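11S globulin (Wrightia tinctoria, PDB 5WXU) binds the plant hormone auxin (indole-3-acetic acid) and, as a hexamer, probably serves as a seed storage protein. Local coordinates at residues Y97-M102 with Q195-Y200; T292-E297 with N322-R327; P51-H56 with Q382-I387. All coordinates share one frame; numbering follows the deposited sequence.

Contact 1. Residues Y97-M102 with Q195-Y200; sequences YNNAPM and QNLRRY. With PO4 (phosphate ion), chain N.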
# COMPACT_ATOMS: atom_id res chain seq x y z
N TYR B 97 -29.34 -6.59 -5.67
CA TYR B 97 -28.13 -6.15 -4.95
C TYR B 97 -28.39 -6.23 -3.47
O TYR B 97 -29.53 -6.18 -3.01
CB TYR B 97 -27.60 -4.81 -5.37
CG TYR B 97 -28.50 -3.59 -5.15
CD1 TYR B 97 -29.58 -3.34 -6.00
CD2 TYR B 97 -28.35 -2.78 -4.09
CE1 TYR B 97 -30.42 -2.27 -5.78
CE2 TYR B 97 -29.14 -1.70 -3.91
CZ TYR B 97 -30.19 -1.46 -4.75
OH TYR B 97 -31.03 -0.36 -4.51
N ASN B 98 -27.30 -6.37 -2.73
CA ASN B 98 -27.34 -6.55 -1.31
C ASN B 98 -26.48 -5.51 -0.63
O ASN B 98 -25.62 -4.89 -1.25
CB ASN B 98 -26.84 -7.92 -0.94
CG ASN B 98 -27.55 -9.00 -1.69
OD1 ASN B 98 -26.95 -9.74 -2.47
ND2 ASN B 98 -28.85 -9.17 -1.41
N ASN B 99 -26.70 -5.39 0.66
CA ASN B 99 -25.84 -4.54 1.50
C ASN B 99 -24.57 -5.17 2.04
O ASN B 99 -23.77 -4.52 2.75
CB ASN B 99 -26.65 -3.98 2.67
CG ASN B 99 -27.15 -5.02 3.61
OD1 ASN B 99 -27.71 -6.01 3.15
ND2 ASN B 99 -27.03 -4.80 4.93
N ALA B 100 -24.36 -6.44 1.75
CA ALA B 100 -23.23 -7.19 2.29
C ALA B 100 -22.64 -7.90 1.14
O ALA B 100 -23.36 -8.36 0.25
CB ALA B 100 -23.65 -8.22 3.34
N PRO B 101 -21.32 -8.05 1.11
CA PRO B 101 -20.61 -8.92 0.15
C PRO B 101 -20.92 -10.41 0.44
O PRO B 101 -21.46 -10.74 1.52
CB PRO B 101 -19.17 -8.58 0.37
CG PRO B 101 -19.12 -8.22 1.84
CD PRO B 101 -20.42 -7.56 2.18
N MET B 102 -20.63 -11.25 -0.53
CA MET B 102 -20.98 -12.66 -0.44
C MET B 102 -20.01 -13.50 -1.20
O MET B 102 -19.41 -13.03 -2.15
CB MET B 102 -22.39 -12.86 -1.00
CG MET B 102 -22.44 -12.60 -2.49
SD MET B 102 -24.09 -12.21 -3.04
CE MET B 102 -23.81 -11.19 -4.40
N GLN B 195 -26.81 -4.93 11.07
CA GLN B 195 -26.46 -6.33 10.90
C GLN B 195 -27.64 -7.20 10.48
O GLN B 195 -27.99 -8.20 11.16
CB GLN B 195 -25.79 -6.85 12.19
CG GLN B 195 -24.57 -6.04 12.61
CD GLN B 195 -23.54 -6.04 11.48
OE1 GLN B 195 -23.00 -7.07 11.17
NE2 GLN B 195 -23.35 -4.91 10.83
N ASN B 196 -28.24 -6.84 9.36
CA ASN B 196 -29.40 -7.53 8.78
C ASN B 196 -29.24 -7.45 7.28
O ASN B 196 -28.83 -6.41 6.76
CB ASN B 196 -30.73 -6.87 9.18
CG ASN B 196 -30.96 -6.87 10.67
OD1 ASN B 196 -30.68 -5.84 11.37
ND2 ASN B 196 -31.35 -8.03 11.21
N LEU B 197 -29.55 -8.55 6.58
CA LEU B 197 -29.46 -8.53 5.14
C LEU B 197 -30.64 -7.85 4.46
O LEU B 197 -31.82 -8.20 4.78
CB LEU B 197 -29.34 -9.97 4.62
CG LEU B 197 -29.18 -10.16 3.14
CD1 LEU B 197 -27.86 -9.56 2.66
CD2 LEU B 197 -29.22 -11.65 2.79
N ARG B 198 -30.34 -7.02 3.47
CA ARG B 198 -31.28 -6.49 2.51
C ARG B 198 -31.10 -7.13 1.19
O ARG B 198 -29.96 -7.34 0.71
CB ARG B 198 -31.12 -4.98 2.28
CG ARG B 198 -31.66 -4.06 3.33
CD ARG B 198 -30.81 -3.94 4.52
NE ARG B 198 -31.20 -2.83 5.41
CZ ARG B 198 -30.79 -2.78 6.65
NH1 ARG B 198 -30.01 -3.73 7.11
NH2 ARG B 198 -31.18 -1.81 7.45
N ARG B 199 -32.23 -7.50 0.54
CA ARG B 199 -32.21 -7.95 -0.84
C ARG B 199 -33.08 -7.09 -1.68
O ARG B 199 -34.29 -7.11 -1.56
CB ARG B 199 -32.66 -9.43 -0.99
CG ARG B 199 -31.90 -10.40 -0.06
CD ARG B 199 -32.42 -11.83 -0.22
NE ARG B 199 -32.34 -12.59 1.02
CZ ARG B 199 -31.70 -13.74 1.17
NH1 ARG B 199 -31.01 -14.31 0.17
NH2 ARG B 199 -31.74 -14.31 2.37
N TYR B 200 -32.44 -6.32 -2.57
CA TYR B 200 -33.10 -5.31 -3.36
C TYR B 200 -33.14 -5.83 -4.77
O TYR B 200 -32.14 -5.90 -5.42
CB TYR B 200 -32.40 -3.95 -3.23
CG TYR B 200 -32.70 -3.22 -1.89
CD1 TYR B 200 -33.47 -3.82 -0.86
CD2 TYR B 200 -32.30 -1.95 -1.68
CE1 TYR B 200 -33.71 -3.17 0.34
CE2 TYR B 200 -32.50 -1.30 -0.46
CZ TYR B 200 -33.22 -1.88 0.55
OH TYR B 200 -33.50 -1.17 1.74
P PO4 N . -29.35 -12.53 -3.22
O1 PO4 N . -30.18 -11.16 -3.31
O2 PO4 N . -28.52 -13.04 -4.40
O3 PO4 N . -28.15 -12.27 -2.30
O4 PO4 N . -30.00 -13.67 -2.44
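Tyr-97 and Tyr-200 form an antiparallel hydrogen-bonded pair: Tyr-97 N reaches Tyr-200 O at 2.9 Å and Tyr-200 N returns to Tyr-97 O at 2.9 Å. End to end, the touching parts run 163° apart. Beyond this pair, two asparagine side chains bond the facing backbone. Asn-98 ND2 donates almost straight to Arg-198 O at 3.0 Å, lying on a lone pair in the carbonyl plane. Asn-99 uses both ends of its amide. Asn-99 OD1 accepts from Arg-198 N at 2.8 Å, the donor standing above the carbonyl plane, while Asn-99 ND2 donates to Asn-196 O at 3.0 Å. With CG placed between the backbone N and the carbonyl carbon (chi1 64°), the amide of Asn-99 turns to the facing chain. Arg-198 NH1 reaches Asn-196 O from the opposite face of that carbonyl, giving it a second donor, and also forms a salt bridge with Asp-194.

The tyrosines pack as an offset edge-to-face pair, planes at 86°, the edge of Tyr-200 toward the face of Tyr-97; Tyr-200 CB makes a CH-pi contact 3.8 Å from the Tyr-97 ring centroid. Both hydroxyls bond to a second subunit, Tyr-97 OH to Asn-391 O and Tyr-200 OH with Ser-370 OG.

Asn-98 and Arg-199 meet a phosphate ion, probably from the crystallisation liquor. Asn-98 ND2 donates to phosphate O1 at 3.1 Å, and Arg-199 NH1 to phosphate O4 at 2.9 Å, with O4 in the guanidinium plane. Leu-197 CD2 lies over one face of the Arg-199 guanidinium, and Ser-96, His-85 and His-168 also hydrogen-bond the phosphate. One strand pair of the N-terminal cupin domain thus turns its tyrosines to a subunit interface and supplies donors that, with the histidines, can hold an anion.

Contact 2. Residues T292-E297 with N322-R327; sequences TVRIKE and NLPILR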
# COMPACT_ATOMS: atom_id res chain seq x y z
N THR B 292 -12.78 -5.89 -15.86
CA THR B 292 -12.57 -7.33 -16.17
C THR B 292 -12.24 -8.19 -15.00
O THR B 292 -11.80 -9.31 -15.26
CB THR B 292 -11.28 -7.57 -17.10
OG1 THR B 292 -9.99 -7.28 -16.38
CG2 THR B 292 -11.47 -6.83 -18.36
N VAL B 293 -12.31 -7.64 -13.80
CA VAL B 293 -11.87 -8.26 -12.48
C VAL B 293 -12.45 -9.67 -12.47
O VAL B 293 -13.65 -9.86 -12.83
CB VAL B 293 -12.29 -7.38 -11.27
CG1 VAL B 293 -13.79 -7.06 -11.30
CG2 VAL B 293 -12.03 -7.99 -9.89
N ARG B 294 -11.62 -10.66 -12.09
CA ARG B 294 -12.05 -12.06 -12.00
C ARG B 294 -12.94 -12.17 -10.76
O ARG B 294 -12.61 -11.64 -9.67
CB ARG B 294 -10.84 -13.05 -11.98
CG ARG B 294 -11.05 -14.57 -11.76
CD ARG B 294 -9.70 -15.38 -11.87
NE ARG B 294 -9.47 -16.24 -10.70
CZ ARG B 294 -8.30 -16.43 -10.10
NH1 ARG B 294 -7.17 -15.91 -10.52
NH2 ARG B 294 -8.27 -17.19 -9.03
N ILE B 295 -14.06 -12.87 -10.91
CA ILE B 295 -15.08 -12.98 -9.86
C ILE B 295 -15.14 -14.39 -9.22
O ILE B 295 -15.70 -14.58 -8.12
CB ILE B 295 -16.43 -12.62 -10.48
CG1 ILE B 295 -16.57 -11.13 -10.74
CG2 ILE B 295 -17.60 -13.08 -9.66
CD1 ILE B 295 -16.19 -10.26 -9.58
N LYS B 296 -14.57 -15.35 -9.90
CA LYS B 296 -14.74 -16.72 -9.42
C LYS B 296 -13.56 -17.60 -9.69
O LYS B 296 -12.73 -17.29 -10.53
CB LYS B 296 -15.96 -17.34 -10.11
CG LYS B 296 -15.81 -17.56 -11.57
CD LYS B 296 -17.18 -17.91 -12.12
CE LYS B 296 -17.14 -18.39 -13.53
NZ LYS B 296 -16.41 -19.67 -13.69
N GLU B 297 -13.56 -18.74 -8.99
CA GLU B 297 -12.62 -19.81 -9.25
C GLU B 297 -13.31 -21.13 -8.91
O GLU B 297 -14.09 -21.20 -7.98
CB GLU B 297 -11.44 -19.59 -8.35
CG GLU B 297 -10.26 -20.54 -8.55
CD GLU B 297 -8.93 -19.97 -8.13
OE1 GLU B 297 -8.68 -18.77 -8.39
OE2 GLU B 297 -8.11 -20.68 -7.50
N ASN B 322 -4.84 -16.01 -4.87
CA ASN B 322 -5.45 -16.72 -5.96
C ASN B 322 -6.40 -15.80 -6.68
O ASN B 322 -6.32 -15.60 -7.86
CB ASN B 322 -6.21 -18.02 -5.50
CG ASN B 322 -5.44 -18.84 -4.46
OD1 ASN B 322 -5.99 -19.35 -3.38
ND2 ASN B 322 -4.14 -19.00 -4.74
N LEU B 323 -7.33 -15.23 -5.95
CA LEU B 323 -8.38 -14.45 -6.53
C LEU B 323 -8.32 -13.04 -5.92
O LEU B 323 -8.72 -12.84 -4.79
CB LEU B 323 -9.75 -15.11 -6.20
CG LEU B 323 -11.07 -14.49 -6.66
CD1 LEU B 323 -11.03 -14.29 -8.16
CD2 LEU B 323 -12.27 -15.25 -6.18
N PRO B 324 -7.91 -12.02 -6.71
CA PRO B 324 -7.59 -10.73 -6.16
C PRO B 324 -8.67 -10.00 -5.45
O PRO B 324 -8.41 -9.36 -4.43
CB PRO B 324 -7.10 -9.91 -7.40
CG PRO B 324 -6.75 -10.90 -8.36
CD PRO B 324 -7.43 -12.19 -8.07
N ILE B 325 -9.91 -10.12 -5.94
CA ILE B 325 -11.06 -9.38 -5.34
C ILE B 325 -11.33 -9.77 -3.88
O ILE B 325 -11.88 -9.00 -3.11
CB ILE B 325 -12.33 -9.53 -6.21
CG1 ILE B 325 -13.35 -8.46 -5.83
CG2 ILE B 325 -12.86 -10.94 -6.20
CD1 ILE B 325 -14.56 -8.45 -6.75
N LEU B 326 -10.86 -10.95 -3.51
CA LEU B 326 -10.97 -11.37 -2.10
C LEU B 326 -10.23 -10.50 -1.12
O LEU B 326 -10.62 -10.40 0.03
CB LEU B 326 -10.53 -12.81 -1.92
CG LEU B 326 -11.38 -13.91 -2.62
CD1 LEU B 326 -10.84 -15.30 -2.39
CD2 LEU B 326 -12.87 -13.85 -2.24
N ARG B 327 -9.18 -9.81 -1.57
CA ARG B 327 -8.48 -8.89 -0.69
C ARG B 327 -9.37 -7.74 -0.27
O ARG B 327 -9.43 -7.41 0.90
CB ARG B 327 -7.25 -8.34 -1.42
CG ARG B 327 -6.41 -7.36 -0.65
CD ARG B 327 -5.57 -8.07 0.32
NE ARG B 327 -4.58 -7.20 0.94
CZ ARG B 327 -3.93 -7.53 2.06
NH1 ARG B 327 -4.17 -8.69 2.66
NH2 ARG B 327 -3.06 -6.68 2.59
O HOH W 1 -10.27 -10.78 -8.78
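At the junction of the two cupin domains, the run from Val-293 into strand 296-298, an outermost strand, within this chain, of the N-terminal domain's sheet, packs against Leu-323 and Ile-325 where the chain enters helix 325-329 of the C-terminal domain. The touching parts run 135° apart, and no direct backbone hydrogen bond joins them. A water bridges the two backbones, donating to Arg-294 O at 2.6 Å and accepting from Ile-325 N at 2.9 Å. Two methyl groups also approach this carbonyl: Leu-323 CD1 lies 3.4 Å from Arg-294 O, and Ile-325 CG2 lies 3.5 Å from Arg-294 O. Val-293 crosses Ile-325 at about a right angle; its CG2 branch, anti to the backbone N, comes within 4.0 Å of Ile-325 CB. Ile-295 CD1 lies 3.7 Å from Ile-325 CD1 in one of two conformers, so this approach is doubtful.

Arg-294 too has two conformers. Its bent, weak hydrogen bonds to Asn-322 O, and its implausibly short approach to Glu-297, are therefore doubtful. Glu-297 OE2, for its part, forms a salt bridge with Arg-304 and lies 3.8 Å from Asn-322 CB. A fourth subunit adjoins this region, its Asn-322 ND2 donating to Thr-292 O. As modelled, the chemistry is thus the packing of Val-293 on Ile-325 beside a water-bridged carbonyl, while Glu-297 is held by Arg-304.

Contact 3. Residues P51-H56 with Q382-I387; sequences PLEPAH and QGQLFI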
# COMPACT_ATOMS: atom_id res chain seq x y z
N PRO B 51 -24.76 -28.41 13.87
CA PRO B 51 -25.08 -28.31 12.45
C PRO B 51 -26.51 -27.84 12.33
O PRO B 51 -27.38 -28.14 13.22
CB PRO B 51 -24.92 -29.75 11.93
CG PRO B 51 -24.23 -30.51 13.00
CD PRO B 51 -24.52 -29.81 14.27
N LEU B 52 -26.75 -27.04 11.29
CA LEU B 52 -28.02 -26.32 11.17
C LEU B 52 -28.58 -26.63 9.81
O LEU B 52 -27.82 -26.76 8.84
CB LEU B 52 -27.80 -24.77 11.24
CG LEU B 52 -27.14 -24.23 12.49
CD1 LEU B 52 -27.00 -22.72 12.44
CD2 LEU B 52 -28.02 -24.66 13.66
N GLU B 53 -29.91 -26.66 9.71
CA GLU B 53 -30.60 -26.76 8.43
C GLU B 53 -31.42 -25.50 8.20
O GLU B 53 -31.65 -24.78 9.16
CB GLU B 53 -31.42 -28.06 8.42
CG GLU B 53 -30.55 -29.21 7.96
CD GLU B 53 -31.21 -30.54 7.97
OE1 GLU B 53 -32.24 -30.69 8.69
OE2 GLU B 53 -30.69 -31.42 7.23
N PRO B 54 -31.82 -25.22 6.95
CA PRO B 54 -32.61 -24.06 6.69
C PRO B 54 -33.93 -24.05 7.47
O PRO B 54 -34.42 -25.11 7.88
CB PRO B 54 -32.87 -24.11 5.20
CG PRO B 54 -31.91 -25.07 4.62
CD PRO B 54 -31.41 -25.93 5.72
N ALA B 55 -34.44 -22.86 7.75
CA ALA B 55 -35.58 -22.73 8.67
C ALA B 55 -36.80 -22.28 7.93
O ALA B 55 -37.86 -22.24 8.54
CB ALA B 55 -35.28 -21.76 9.79
N HIS B 56 -36.67 -21.86 6.69
CA HIS B 56 -37.79 -21.25 5.97
C HIS B 56 -37.49 -21.44 4.51
O HIS B 56 -36.31 -21.40 4.09
CB HIS B 56 -37.89 -19.78 6.37
CG HIS B 56 -39.13 -19.06 5.91
ND1 HIS B 56 -40.25 -18.91 6.70
CD2 HIS B 56 -39.38 -18.36 4.77
CE1 HIS B 56 -41.15 -18.18 6.06
NE2 HIS B 56 -40.65 -17.83 4.89
N GLN B 382 -24.67 -34.31 4.67
CA GLN B 382 -24.99 -33.55 3.47
C GLN B 382 -26.19 -32.63 3.70
O GLN B 382 -27.22 -32.98 4.32
CB GLN B 382 -25.25 -34.45 2.27
CG GLN B 382 -25.54 -33.73 0.97
CD GLN B 382 -25.95 -34.68 -0.12
OE1 GLN B 382 -25.23 -35.62 -0.44
NE2 GLN B 382 -27.12 -34.45 -0.69
N GLY B 383 -26.03 -31.41 3.23
CA GLY B 383 -27.03 -30.37 3.35
C GLY B 383 -26.98 -29.55 4.61
O GLY B 383 -27.71 -28.58 4.71
N GLN B 384 -26.13 -29.89 5.57
CA GLN B 384 -25.99 -29.16 6.77
C GLN B 384 -24.90 -28.06 6.64
O GLN B 384 -23.89 -28.28 5.98
CB GLN B 384 -25.70 -30.04 7.98
CG GLN B 384 -26.81 -31.07 8.27
CD GLN B 384 -26.49 -31.94 9.47
OE1 GLN B 384 -25.37 -32.35 9.63
NE2 GLN B 384 -27.46 -32.11 10.38
N LEU B 385 -25.15 -26.96 7.35
CA LEU B 385 -24.20 -25.89 7.61
C LEU B 385 -23.67 -25.98 9.03
O LEU B 385 -24.43 -26.26 9.97
CB LEU B 385 -24.94 -24.56 7.45
CG LEU B 385 -24.14 -23.27 7.23
CD1 LEU B 385 -23.64 -23.22 5.78
CD2 LEU B 385 -24.94 -22.01 7.57
N PHE B 386 -22.39 -25.66 9.25
CA PHE B 386 -21.83 -25.56 10.63
C PHE B 386 -20.83 -24.43 10.77
O PHE B 386 -20.05 -24.15 9.79
CB PHE B 386 -21.27 -26.88 11.24
CG PHE B 386 -20.18 -27.56 10.48
CD1 PHE B 386 -18.85 -27.30 10.79
CD2 PHE B 386 -20.43 -28.51 9.52
CE1 PHE B 386 -17.81 -27.92 10.15
CE2 PHE B 386 -19.40 -29.12 8.84
CZ PHE B 386 -18.07 -28.86 9.19
N ILE B 387 -20.95 -23.74 11.90
CA ILE B 387 -20.15 -22.54 12.19
C ILE B 387 -19.15 -22.90 13.28
O ILE B 387 -19.53 -23.45 14.28
CB ILE B 387 -21.03 -21.35 12.62
CG1 ILE B 387 -21.77 -20.70 11.45
CG2 ILE B 387 -20.18 -20.21 13.16
CD1 ILE B 387 -22.44 -21.58 10.54
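Pro-51 and Gln-384 lie side by side and point the same way, the proline ring alongside the glutamine amide. Pro-51 CB is 3.5 Å from Gln-384 OE1 and 3.8 Å from Gln-384 NE2, so both ends of the amide border the ring. The glutamine chain is fully extended beyond CG (chi2 180°), which carries its amide along the ring, and its OE1 accepts a hydrogen bond from Arg-381 N. Glu-53 crosses the same side chain at a slant: Glu-53 OE2 stands 4.0 Å from Gln-384 CG, and its carboxylate plane makes 73° with the amide. Were this glutamine an alanine, the ring of Pro-51 would probably lose the amide beside it and Arg-381 N its side-chain acceptor.

Between the two backbones a single antiparallel bridge ties the loop before strand 56-60 to strand 385-388, within this chain an outermost strand of the C-terminal cupin's sheet. Leu-52 N donates to Leu-385 O at 2.8 Å, and Leu-385 N to Leu-52 O at 3.1 Å, both in the carbonyl plane. Trp-68 NE1 gives Leu-52 O a further hydrogen bond. The Leu-52 side chain packs on helix 73-78, touching Glu-74 and Leu-75, whereas that of Leu-385 meets Trp-68, Ala-82 and Ile-355.

Contact 1 sits within the N-terminal cupin domain, whereas contacts 2 and 3 each join that half of the chain to the C-terminal cupin. The two junctions lie on opposite sides of the chain's centre, their centres 27 Å apart and nearest atoms about 16 Å apart. The centre of contact 1 is 20 Å from that of either, with nearest atoms about 7 Å from contact 2 and about 9 Å from contact 3. Along the chain, contact 3 closes a long loop enclosing the other two in series. None lies at an auxin pocket at Gly-119, Cys-120 and Pro-121 or at the auxin-binding Arg-427, although the Cys-120–Cys-291 disulfide ties the former to the residue preceding 292-297.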